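PDB 6GRL: beta-hydroxyacid dehydrogenase, 3-hydroxyisobutyrate dehydrogenase from Saccharomonospora xinjiangensis XJ-54, which is an S-selective imine reductase, active in reductive amination, that probably draws its hydride from a bound NADPH cofactor. Local coordinates for residues 148-153 / 170-175; 242-247 / 294-299; 253-258 / 277-282. All coordinates share one frame; numbering follows the deposited sequence.

Overall arrangement
Along the chain the contacts come in two groups. Contact 1 closes first, pairing strands 149-154 and 171-174 at the edge of the sheet in the N-terminal, Rossmann-type domain. Helix 181-209 then leads to the all-helical C-terminal domain, where contact 3 (helices 251-267 and 273-287) is nested inside the loop closed by contact 2. The centre of contact 1 lies about 31 Å from that of contact 2 and about 38 Å from that of contact 3. Contacts 2 and 3, with centres about 13 Å apart, meet through D247 with Q254, F295 with V278 and L298 with L281 and M282. The separation fits a cofactor-binding domain and a helical domain, each with its own packing.

Contact 1 (148-153 / 170-175); sequences VSLSFS and GGVAYH
G170 meets V148 through its CA, which lies 3.4 Å from V148 O in a CA-H...O contact. A CB on G170 would collide with that oxygen, and at this residue's backbone angles also with the carbonyl before it. G171 takes the same V148 oxygen through its backbone N and offers its own O to L150 N, while L150 CD1 rests 3.5 Å from G171 O.

V172 turns its side chain to the face that also carries L150, F152 and Y174. In the conformer described, one of two modelled, CG1 is anti to the backbone N (chi1 166°) and meets F152 CD2 at 3.6 Å; the contact is oblique to the ring, and V172 CG2 adds a looser touch on F152 CE2. F159 and L166 of helix 156-166 pack against this face, F159 touching both F152 and V172. That helix is the crossover of a beta-alpha-beta unit, which explains why strands 149-153 and 171-174 run parallel, their directions 20° apart. Strand 130-137 pairs antiparallel on the far edge of 149-154.

A173 continues the ladder, its N bonding to L150 O at 3.0 Å and its O receiving F152 N at 2.9 Å. Its methyl lies on the opposite face, with S149 and S151. Y174 swings its ring along the strand toward S153, where CE1 comes within 4.2 Å of S153 CA; the ring also meets F159.

H175 N donates the last of the five backbone bonds between the two segments, to F152 O. Its imidazole turns back over the serine face (chi1 -82°), CE1 standing 3.3 Å from S151 OG, with that hydroxyl and F152 O both at the ring edge, near its plane. H175 also touches L181 and E185 of helix 181-209.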
ATOM      1  N   VAL A 148      -4.983  -9.818   6.201  1.00 21.18           N
ATOM      2  CA  VAL A 148      -5.263  -8.511   5.621  1.00 19.08           C
ATOM      3  C   VAL A 148      -4.706  -7.456   6.566  1.00 22.27           C
ATOM      4  O   VAL A 148      -4.913  -7.535   7.782  1.00 23.65           O
ATOM      5  CB  VAL A 148      -6.771  -8.292   5.386  1.00 17.40           C
ATOM      6  CG1 VAL A 148      -7.087  -6.809   5.250  1.00 19.92           C
ATOM      7  CG2 VAL A 148      -7.219  -9.040   4.144  1.00 18.89           C
ATOM      8  N   SER A 149      -3.985  -6.485   6.011  1.00 22.87           N
ATOM      9  CA  SER A 149      -3.448  -5.369   6.771  1.00 22.73           C
ATOM     10  C   SER A 149      -3.912  -4.061   6.147  1.00 19.99           C
ATOM     11  O   SER A 149      -4.081  -3.960   4.928  1.00 20.60           O
ATOM     12  CB  SER A 149      -1.917  -5.410   6.829  1.00 27.24           C
ATOM     13  OG  SER A 149      -1.354  -5.283   5.536  1.00 29.75           O
ATOM     14  N   LEU A 150      -4.121  -3.057   6.995  1.00 19.65           N
ATOM     15  CA  LEU A 150      -4.638  -1.765   6.564  1.00 18.38           C
ATOM     16  C   LEU A 150      -3.736  -0.658   7.084  1.00 21.79           C
ATOM     17  O   LEU A 150      -3.348  -0.668   8.256  1.00 24.57           O
ATOM     18  CB  LEU A 150      -6.075  -1.552   7.055  1.00 16.42           C
ATOM     19  CG  LEU A 150      -7.153  -2.511   6.542  1.00 15.24           C
ATOM     20  CD1 LEU A 150      -7.316  -3.702   7.476  1.00 17.81           C
ATOM     21  CD2 LEU A 150      -8.478  -1.781   6.364  1.00 13.93           C
ATOM     22  N   SER A 151      -3.403   0.288   6.211  1.00 18.20           N
ATOM     23  CA  SER A 151      -2.634   1.471   6.572  1.00 18.58           C
ATOM     24  C   SER A 151      -3.554   2.682   6.565  1.00 14.41           C
ATOM     25  O   SER A 151      -4.361   2.850   5.647  1.00 15.10           O
ATOM     26  CB  SER A 151      -1.474   1.694   5.598  1.00 21.87           C
ATOM     27  OG  SER A 151      -0.545   0.624   5.645  1.00 28.36           O
ATOM     28  N   PHE A 152      -3.435   3.529   7.587  1.00 15.86           N
ATOM     29  CA  PHE A 152      -4.307   4.686   7.729  1.00 15.24           C
ATOM     30  C   PHE A 152      -3.494   5.957   7.926  1.00 15.27           C
ATOM     31  O   PHE A 152      -2.402   5.939   8.499  1.00 15.96           O
ATOM     32  CB  PHE A 152      -5.281   4.519   8.902  1.00 15.59           C
ATOM     33  CG  PHE A 152      -6.359   3.509   8.648  1.00 13.75           C
ATOM     34  CD1 PHE A 152      -7.511   3.863   7.966  1.00 12.93           C
ATOM     35  CD2 PHE A 152      -6.216   2.204   9.082  1.00 13.75           C
ATOM     36  CE1 PHE A 152      -8.503   2.933   7.727  1.00 13.84           C
ATOM     37  CE2 PHE A 152      -7.205   1.270   8.847  1.00 14.93           C
ATOM     38  CZ  PHE A 152      -8.349   1.635   8.169  1.00 13.48           C
ATOM     39  N   SER A 153      -4.048   7.064   7.437  1.00 12.46           N
ATOM     40  CA  SER A 153      -3.476   8.382   7.661  1.00 12.56           C
ATOM     41  C   SER A 153      -4.610   9.391   7.767  1.00 15.84           C
ATOM     42  O   SER A 153      -5.718   9.167   7.272  1.00 14.11           O
ATOM     43  CB  SER A 153      -2.493   8.771   6.549  1.00 14.68           C
ATOM     44  OG  SER A 153      -3.041   8.536   5.264  1.00 15.38           O
ATOM     45  N   GLY A 170      -8.876  -6.245   9.949  1.00 18.87           N
ATOM     46  CA  GLY A 170      -7.560  -6.839   9.852  1.00 20.45           C
ATOM     47  C   GLY A 170      -6.569  -6.048  10.683  1.00 18.80           C
ATOM     48  O   GLY A 170      -6.946  -5.231  11.518  1.00 19.86           O
ATOM     49  N   GLY A 171      -5.288  -6.319  10.443  1.00 20.70           N
ATOM     50  CA  GLY A 171      -4.242  -5.547  11.091  1.00 22.86           C
ATOM     51  C   GLY A 171      -4.253  -4.104  10.609  1.00 22.17           C
ATOM     52  O   GLY A 171      -4.460  -3.824   9.429  1.00 24.72           O
ATOM     53  N   VAL A 172      -3.992  -3.182  11.536  0.55 22.30           N
ATOM     54  CA  VAL A 172      -4.143  -1.751  11.290  0.55 21.23           C
ATOM     55  C   VAL A 172      -2.909  -1.012  11.796  0.55 21.66           C
ATOM     56  O   VAL A 172      -2.385  -1.324  12.871  0.55 22.88           O
ATOM     57  CB  VAL A 172      -5.425  -1.210  11.964  0.55 21.33           C
ATOM     58  CG1 VAL A 172      -5.415   0.303  12.021  0.55 20.87           C
ATOM     59  CG2 VAL A 172      -6.661  -1.707  11.229  0.55 19.65           C
ATOM     60  N   ALA A 173      -2.447  -0.028  11.019  1.00 21.07           N
ATOM     61  CA  ALA A 173      -1.291   0.782  11.376  1.00 23.01           C
ATOM     62  C   ALA A 173      -1.565   2.223  10.973  1.00 21.86           C
ATOM     63  O   ALA A 173      -2.166   2.479   9.925  1.00 21.49           O
ATOM     64  CB  ALA A 173      -0.012   0.275  10.699  1.00 23.16           C
ATOM     65  N   TYR A 174      -1.133   3.159  11.813  1.00 22.01           N
ATOM     66  CA  TYR A 174      -1.312   4.585  11.577  1.00 22.62           C
ATOM     67  C   TYR A 174       0.008   5.201  11.137  1.00 24.36           C
ATOM     68  O   TYR A 174       1.061   4.916  11.715  1.00 28.02           O
ATOM     69  CB  TYR A 174      -1.826   5.281  12.840  1.00 26.09           C
ATOM     70  CG  TYR A 174      -2.060   6.767  12.695  1.00 24.96           C
ATOM     71  CD1 TYR A 174      -3.147   7.255  11.981  1.00 21.94           C
ATOM     72  CD2 TYR A 174      -1.201   7.684  13.289  1.00 26.91           C
ATOM     73  CE1 TYR A 174      -3.366   8.616  11.853  1.00 22.75           C
ATOM     74  CE2 TYR A 174      -1.412   9.044  13.167  1.00 27.11           C
ATOM     75  CZ  TYR A 174      -2.496   9.505  12.449  1.00 26.07           C
ATOM     76  OH  TYR A 174      -2.708  10.859  12.327  1.00 29.81           O
ATOM     77  N   HIS A 175      -0.051   6.056  10.112  1.00 21.14           N
ATOM     78  CA  HIS A 175       1.160   6.569   9.488  1.00 24.31           C
ATOM     79  C   HIS A 175       1.403   8.057   9.695  1.00 25.63           C
ATOM     80  O   HIS A 175       2.531   8.511   9.480  1.00 28.08           O
ATOM     81  CB  HIS A 175       1.148   6.270   7.982  1.00 23.24           C
ATOM     82  CG  HIS A 175       1.592   4.880   7.645  1.00 29.27           C
ATOM     83  ND1 HIS A 175       0.715   3.821   7.542  1.00 30.62           N
ATOM     84  CD2 HIS A 175       2.825   4.372   7.407  1.00 32.24           C
ATOM     85  CE1 HIS A 175       1.386   2.723   7.245  1.00 29.82           C
ATOM     86  NE2 HIS A 175       2.668   3.029   7.157  1.00 32.26           N
TER

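Contact 2 (242-247 / 294-299); sequences GEYGPD and GFSSLF
Y244 lays its ring against S296 and S297, and each step of the side chain has a partner. CB and CG lean on S297 CB, CG at 3.5 Å. CD1 comes edge-on to S296 OG at 3.3 Å, and CE1 lies 3.5 Å from S296 O. Over one face sits S297 CA, 3.6 Å from the Y244 ring centroid and close to the normal, a CH-pi contact; G242 C lies over the opposite face. At the tip, Y244 OH is hydrogen-bonded to E300.

D247 supplies the polar half, its CG set between backbone N and carbonyl carbon (chi1 37°), which brings the carboxylate across. OD1 accepts F295 N at 2.9 Å and OD2 accepts S296 N at 3.0 Å, both through syn lone pairs and nearly straight (171° and 165°). One water joins D247 OD2 to S296 OG, and another links the same hydroxyl to G245 O. At D247, an alanine in its place would probably leave F295 N and S296 N without their carboxylate acceptor and cost the first water a partner. Two successive backbone N-H groups directed at one carboxylate, where the 3-10 turn 296-297 begins, are likely to favour a negative charge on D247.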
ATOM      1  N   GLY A 242      23.320   8.500   8.687  1.00 37.81           N
ATOM      2  CA  GLY A 242      24.457   9.002   7.948  1.00 39.63           C
ATOM      3  C   GLY A 242      25.756   8.269   8.199  1.00 40.91           C
ATOM      4  O   GLY A 242      26.788   8.665   7.643  1.00 41.23           O
ATOM      5  N   GLU A 243      25.743   7.220   9.020  1.00 41.16           N
ATOM      6  CA  GLU A 243      26.934   6.420   9.295  1.00 42.38           C
ATOM      7  C   GLU A 243      26.963   5.271   8.296  1.00 38.03           C
ATOM      8  O   GLU A 243      26.220   4.296   8.429  1.00 38.63           O
ATOM      9  CB  GLU A 243      26.927   5.916  10.733  1.00 48.01           C
ATOM     10  CG  GLU A 243      26.872   7.020  11.776  1.00 53.25           C
ATOM     11  CD  GLU A 243      28.192   7.750  11.919  1.00 58.58           C
ATOM     12  OE1 GLU A 243      28.187   8.999  11.881  1.00 60.97           O
ATOM     13  OE2 GLU A 243      29.233   7.077  12.066  1.00 60.13           O
ATOM     14  N   TYR A 244      27.824   5.385   7.289  1.00 36.32           N
ATOM     15  CA  TYR A 244      27.896   4.423   6.198  1.00 33.53           C
ATOM     16  C   TYR A 244      29.140   3.560   6.347  1.00 34.57           C
ATOM     17  O   TYR A 244      30.235   4.075   6.599  1.00 37.79           O
ATOM     18  CB  TYR A 244      27.905   5.137   4.844  1.00 31.74           C
ATOM     19  CG  TYR A 244      26.631   5.895   4.545  1.00 30.73           C
ATOM     20  CD1 TYR A 244      25.421   5.228   4.399  1.00 29.62           C
ATOM     21  CD2 TYR A 244      26.638   7.277   4.407  1.00 31.78           C
ATOM     22  CE1 TYR A 244      24.254   5.915   4.125  1.00 29.01           C
ATOM     23  CE2 TYR A 244      25.475   7.973   4.133  1.00 32.13           C
ATOM     24  CZ  TYR A 244      24.286   7.287   3.992  1.00 32.17           C
ATOM     25  OH  TYR A 244      23.125   7.974   3.719  1.00 31.63           O
ATOM     26  N   GLY A 245      28.967   2.250   6.190  1.00 33.24           N
ATOM     27  CA  GLY A 245      30.065   1.317   6.260  1.00 33.76           C
ATOM     28  C   GLY A 245      29.971   0.260   5.180  1.00 32.00           C
ATOM     29  O   GLY A 245      28.981   0.178   4.446  1.00 30.32           O
ATOM     30  N   PRO A 246      31.006  -0.574   5.059  1.00 32.50           N
ATOM     31  CA  PRO A 246      30.996  -1.618   4.024  1.00 32.12           C
ATOM     32  C   PRO A 246      29.975  -2.709   4.307  1.00 36.00           C
ATOM     33  O   PRO A 246      30.301  -3.730   4.920  1.00 42.06           O
ATOM     34  CB  PRO A 246      32.430  -2.163   4.065  1.00 32.28           C
ATOM     35  CG  PRO A 246      32.902  -1.877   5.451  1.00 34.66           C
ATOM     36  CD  PRO A 246      32.241  -0.592   5.863  1.00 34.58           C
ATOM     37  N   ASP A 247      28.735  -2.502   3.859  1.00 31.12           N
ATOM     38  CA  ASP A 247      27.676  -3.476   4.112  1.00 33.35           C
ATOM     39  C   ASP A 247      27.937  -4.778   3.363  1.00 33.91           C
ATOM     40  O   ASP A 247      28.114  -5.837   3.976  1.00 38.22           O
ATOM     41  CB  ASP A 247      26.316  -2.886   3.729  1.00 31.63           C
ATOM     42  CG  ASP A 247      26.386  -2.000   2.498  1.00 30.44           C
ATOM     43  OD1 ASP A 247      27.150  -2.326   1.568  1.00 27.86           O
ATOM     44  OD2 ASP A 247      25.670  -0.976   2.462  1.00 28.34           O
ATOM     45  N   GLY A 294      29.737   1.713   1.825  1.00 26.42           N
ATOM     46  CA  GLY A 294      29.012   0.607   1.231  1.00 24.96           C
ATOM     47  C   GLY A 294      27.892   1.011   0.294  1.00 25.32           C
ATOM     48  O   GLY A 294      27.833   2.158  -0.163  1.00 24.87           O
ATOM     49  N   PHE A 295      26.992   0.068   0.009  1.00 23.11           N
ATOM     50  CA  PHE A 295      25.934   0.314  -0.965  1.00 22.38           C
ATOM     51  C   PHE A 295      24.954   1.375  -0.480  1.00 22.88           C
ATOM     52  O   PHE A 295      24.474   2.190  -1.276  1.00 22.88           O
ATOM     53  CB  PHE A 295      25.192  -0.986  -1.275  1.00 21.16           C
ATOM     54  CG  PHE A 295      24.170  -0.849  -2.365  1.00 20.40           C
ATOM     55  CD1 PHE A 295      24.527  -1.028  -3.691  1.00 23.57           C
ATOM     56  CD2 PHE A 295      22.856  -0.531  -2.065  1.00 20.19           C
ATOM     57  CE1 PHE A 295      23.591  -0.897  -4.698  1.00 23.02           C
ATOM     58  CE2 PHE A 295      21.918  -0.394  -3.067  1.00 19.53           C
ATOM     59  CZ  PHE A 295      22.283  -0.580  -4.384  1.00 22.29           C
ATOM     60  N   SER A 296      24.633   1.373   0.817  1.00 23.39           N
ATOM     61  CA  SER A 296      23.643   2.313   1.330  1.00 23.96           C
ATOM     62  C   SER A 296      24.084   3.760   1.143  1.00 25.11           C
ATOM     63  O   SER A 296      23.240   4.658   1.057  1.00 25.46           O
ATOM     64  CB  SER A 296      23.363   2.029   2.805  1.00 24.54           C
ATOM     65  OG  SER A 296      24.528   2.200   3.591  1.00 26.59           O
ATOM     66  N   SER A 297      25.395   4.003   1.062  1.00 25.81           N
ATOM     67  CA  SER A 297      25.894   5.362   0.886  1.00 27.08           C
ATOM     68  C   SER A 297      25.564   5.931  -0.488  1.00 26.70           C
ATOM     69  O   SER A 297      25.628   7.151  -0.670  1.00 27.74           O
ATOM     70  CB  SER A 297      27.405   5.404   1.116  1.00 27.95           C
ATOM     71  OG  SER A 297      28.103   4.774   0.055  1.00 27.21           O
ATOM     72  N   LEU A 298      25.213   5.080  -1.457  1.00 25.34           N
ATOM     73  CA  LEU A 298      24.808   5.579  -2.765  1.00 25.00           C
ATOM     74  C   LEU A 298      23.528   6.400  -2.690  1.00 25.12           C
ATOM     75  O   LEU A 298      23.237   7.162  -3.619  1.00 25.25           O
ATOM     76  CB  LEU A 298      24.627   4.413  -3.739  1.00 23.60           C
ATOM     77  CG  LEU A 298      25.861   3.528  -3.933  1.00 23.47           C
ATOM     78  CD1 LEU A 298      25.558   2.377  -4.880  1.00 22.21           C
ATOM     79  CD2 LEU A 298      27.048   4.343  -4.433  1.00 24.56           C
ATOM     80  N   PHE A 299      22.763   6.263  -1.604  1.00 25.17           N
ATOM     81  CA  PHE A 299      21.570   7.081  -1.423  1.00 27.46           C
ATOM     82  C   PHE A 299      21.911   8.564  -1.373  1.00 30.10           C
ATOM     83  O   PHE A 299      21.080   9.404  -1.737  1.00 27.26           O
ATOM     84  CB  PHE A 299      20.840   6.657  -0.149  1.00 25.53           C
ATOM     85  CG  PHE A 299      19.474   7.256  -0.005  1.00 25.66           C
ATOM     86  CD1 PHE A 299      18.438   6.856  -0.832  1.00 26.43           C
ATOM     87  CD2 PHE A 299      19.222   8.211   0.964  1.00 27.07           C
ATOM     88  CE1 PHE A 299      17.176   7.408  -0.699  1.00 26.12           C
ATOM     89  CE2 PHE A 299      17.962   8.762   1.107  1.00 28.35           C
ATOM     90  CZ  PHE A 299      16.937   8.361   0.272  1.00 26.04           C
TER
HETATM   91  O   HOH W   1      27.305   2.322   3.321  1.00 24.76           O
HETATM   92  O   HOH W   2      24.517  -0.120   5.020  1.00 30.07           O

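Contact 3 (253-258 / 277-282); sequences VQAALM and EVKELM
M258 and M282 cross at about a right angle in the tight part of this contact, M258 CG lying 3.5 Å from M282 SD. M282 runs extended beyond CG, which carries its CE to the side chain of Q254, 3.4 Å from OE1; the amide NE2 is held by G249 O. Nearer its base, M282 CB packs on A255 CB at 4.1 Å. M258 is instead bent at chi2 and chi3 (-55° and -61°), and this folding brings its CE onto V278 CB at 3.9 Å. No hydrogen bond bridges the two segments, so sulfur and methyl packing carries the buried side.

K279 forms the partly exposed, polar-ended margin, though its aliphatic chain still packs closely. Its CD lies 3.8 Å from M258 CB and its CE passes 3.2 Å from A255 O, while NZ leaves the interface for a salt bridge with D283.

The axes of the segments 253-258 and 277-282 approach to 9.3 Å with their N-to-C directions 147° apart; they belong to the successive helices 251-267 and 273-287, joined by a short connection. F295 touches Q254 and V278, L298 touches M282, and helix 299-302 packs on L281 of the second helix.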
ATOM      1  N   VAL A 253      35.352  -2.901  -3.850  1.00 25.51           N
ATOM      2  CA  VAL A 253      35.174  -4.316  -4.160  1.00 25.98           C
ATOM      3  C   VAL A 253      33.884  -4.535  -4.939  1.00 27.58           C
ATOM      4  O   VAL A 253      33.848  -5.307  -5.906  1.00 24.98           O
ATOM      5  CB  VAL A 253      35.206  -5.148  -2.864  1.00 26.02           C
ATOM      6  CG1 VAL A 253      34.765  -6.579  -3.133  1.00 26.36           C
ATOM      7  CG2 VAL A 253      36.599  -5.122  -2.252  1.00 28.46           C
ATOM      8  N   GLN A 254      32.805  -3.854  -4.542  1.00 22.60           N
ATOM      9  CA  GLN A 254      31.526  -4.044  -5.220  1.00 21.67           C
ATOM     10  C   GLN A 254      31.568  -3.511  -6.646  1.00 26.74           C
ATOM     11  O   GLN A 254      30.968  -4.104  -7.551  1.00 27.15           O
ATOM     12  CB  GLN A 254      30.404  -3.368  -4.431  1.00 21.48           C
ATOM     13  CG  GLN A 254      30.354  -3.731  -2.955  1.00 22.60           C
ATOM     14  CD  GLN A 254      29.062  -3.291  -2.287  1.00 23.56           C
ATOM     15  OE1 GLN A 254      28.028  -3.142  -2.939  1.00 22.39           O
ATOM     16  NE2 GLN A 254      29.122  -3.068  -0.978  1.00 28.23           N
ATOM     17  N   ALA A 255      32.264  -2.392  -6.869  1.00 23.62           N
ATOM     18  CA  ALA A 255      32.310  -1.808  -8.207  1.00 23.10           C
ATOM     19  C   ALA A 255      33.009  -2.735  -9.192  1.00 27.98           C
ATOM     20  O   ALA A 255      32.555  -2.900 -10.330  1.00 29.16           O
ATOM     21  CB  ALA A 255      33.000  -0.445  -8.166  1.00 24.33           C
ATOM     22  N   ALA A 256      34.118  -3.349  -8.773  1.00 25.83           N
ATOM     23  CA  ALA A 256      34.793  -4.316  -9.632  1.00 29.19           C
ATOM     24  C   ALA A 256      33.893  -5.512  -9.919  1.00 29.56           C
ATOM     25  O   ALA A 256      33.914  -6.065 -11.025  1.00 29.28           O
ATOM     26  CB  ALA A 256      36.103  -4.770  -8.988  1.00 29.91           C
ATOM     27  N   LEU A 257      33.090  -5.921  -8.934  1.00 27.82           N
ATOM     28  CA  LEU A 257      32.143  -7.006  -9.156  1.00 29.06           C
ATOM     29  C   LEU A 257      31.040  -6.596 -10.122  1.00 31.25           C
ATOM     30  O   LEU A 257      30.564  -7.426 -10.905  1.00 33.83           O
ATOM     31  CB  LEU A 257      31.547  -7.461  -7.823  1.00 27.76           C
ATOM     32  CG  LEU A 257      30.471  -8.547  -7.869  1.00 28.73           C
ATOM     33  CD1 LEU A 257      31.002  -9.808  -8.530  1.00 29.40           C
ATOM     34  CD2 LEU A 257      29.956  -8.848  -6.468  1.00 29.83           C
ATOM     35  N   MET A 258      30.625  -5.327 -10.085  1.00 29.05           N
ATOM     36  CA  MET A 258      29.581  -4.862 -10.993  1.00 27.25           C
ATOM     37  C   MET A 258      30.033  -4.945 -12.445  1.00 24.08           C
ATOM     38  O   MET A 258      29.260  -5.351 -13.320  1.00 23.86           O
ATOM     39  CB  MET A 258      29.175  -3.431 -10.640  1.00 31.58           C
ATOM     40  CG  MET A 258      28.440  -3.297  -9.317  1.00 36.42           C
ATOM     41  SD  MET A 258      26.985  -4.353  -9.196  1.00 37.62           S
ATOM     42  CE  MET A 258      26.008  -3.729 -10.559  1.00 30.75           C
ATOM     43  N   GLU A 277      23.601   1.259 -14.084  1.00 19.70           N
ATOM     44  CA  GLU A 277      23.272   2.408 -13.246  0.54 20.08           C
ATOM     45  C   GLU A 277      23.951   2.308 -11.886  1.00 20.36           C
ATOM     46  O   GLU A 277      24.495   3.299 -11.384  1.00 21.29           O
ATOM     47  CB  GLU A 277      21.756   2.522 -13.089  0.54 19.32           C
ATOM     48  CG  GLU A 277      21.309   3.554 -12.068  0.54 19.71           C
ATOM     49  CD  GLU A 277      19.847   3.405 -11.694  0.54 18.93           C
ATOM     50  OE1 GLU A 277      18.989   3.495 -12.597  0.54 22.18           O
ATOM     51  OE2 GLU A 277      19.554   3.198 -10.498  0.54 18.79           O
ATOM     52  N   VAL A 278      23.936   1.119 -11.279  1.00 19.68           N
ATOM     53  CA  VAL A 278      24.578   0.932  -9.981  1.00 19.96           C
ATOM     54  C   VAL A 278      26.084   1.132 -10.098  1.00 20.89           C
ATOM     55  O   VAL A 278      26.714   1.745  -9.227  1.00 21.67           O
ATOM     56  CB  VAL A 278      24.232  -0.457  -9.413  1.00 19.08           C
ATOM     57  CG1 VAL A 278      25.077  -0.758  -8.190  1.00 19.46           C
ATOM     58  CG2 VAL A 278      22.756  -0.533  -9.069  1.00 18.36           C
ATOM     59  N   LYS A 279      26.683   0.626 -11.180  1.00 20.95           N
ATOM     60  CA  LYS A 279      28.123   0.777 -11.368  1.00 21.92           C
ATOM     61  C   LYS A 279      28.516   2.244 -11.486  1.00 23.07           C
ATOM     62  O   LYS A 279      29.529   2.670 -10.918  1.00 24.00           O
ATOM     63  CB  LYS A 279      28.573  -0.003 -12.604  1.00 21.89           C
ATOM     64  CG  LYS A 279      30.033   0.204 -12.982  1.00 26.52           C
ATOM     65  CD  LYS A 279      30.969  -0.341 -11.917  1.00 27.11           C
ATOM     66  CE  LYS A 279      32.354  -0.616 -12.491  1.00 29.49           C
ATOM     67  NZ  LYS A 279      33.000   0.607 -13.040  1.00 32.70           N
ATOM     68  N   GLU A 280      27.721   3.036 -12.211  1.00 23.10           N
ATOM     69  CA  GLU A 280      28.023   4.457 -12.347  1.00 24.29           C
ATOM     70  C   GLU A 280      27.929   5.173 -11.005  1.00 24.73           C
ATOM     71  O   GLU A 280      28.752   6.043 -10.697  1.00 25.97           O
ATOM     72  CB  GLU A 280      27.083   5.101 -13.366  1.00 33.66           C
ATOM     73  CG  GLU A 280      27.689   5.261 -14.751  1.00 40.05           C
ATOM     74  CD  GLU A 280      28.874   6.208 -14.762  1.00 45.91           C
ATOM     75  OE1 GLU A 280      28.667   7.428 -14.584  1.00 48.17           O
ATOM     76  OE2 GLU A 280      30.014   5.733 -14.951  1.00 47.92           O
ATOM     77  N   LEU A 281      26.927   4.822 -10.193  1.00 23.84           N
ATOM     78  CA  LEU A 281      26.811   5.419  -8.866  1.00 24.34           C
ATOM     79  C   LEU A 281      27.979   5.013  -7.975  1.00 24.86           C
ATOM     80  O   LEU A 281      28.511   5.838  -7.223  1.00 25.98           O
ATOM     81  CB  LEU A 281      25.483   5.020  -8.224  1.00 23.34           C
ATOM     82  CG  LEU A 281      24.219   5.614  -8.848  1.00 22.99           C
ATOM     83  CD1 LEU A 281      22.978   4.921  -8.308  1.00 21.91           C
ATOM     84  CD2 LEU A 281      24.149   7.112  -8.598  1.00 24.22           C
ATOM     85  N   MET A 282      28.391   3.745  -8.047  1.00 24.14           N
ATOM     86  CA  MET A 282      29.525   3.289  -7.250  1.00 24.61           C
ATOM     87  C   MET A 282      30.805   4.005  -7.655  1.00 25.94           C
ATOM     88  O   MET A 282      31.582   4.436  -6.794  1.00 26.91           O
ATOM     89  CB  MET A 282      29.696   1.779  -7.397  1.00 23.63           C
ATOM     90  CG  MET A 282      28.660   0.958  -6.663  1.00 22.59           C
ATOM     91  SD  MET A 282      28.933  -0.798  -6.932  1.00 22.76           S
ATOM     92  CE  MET A 282      27.672  -1.501  -5.871  1.00 20.72           C
TER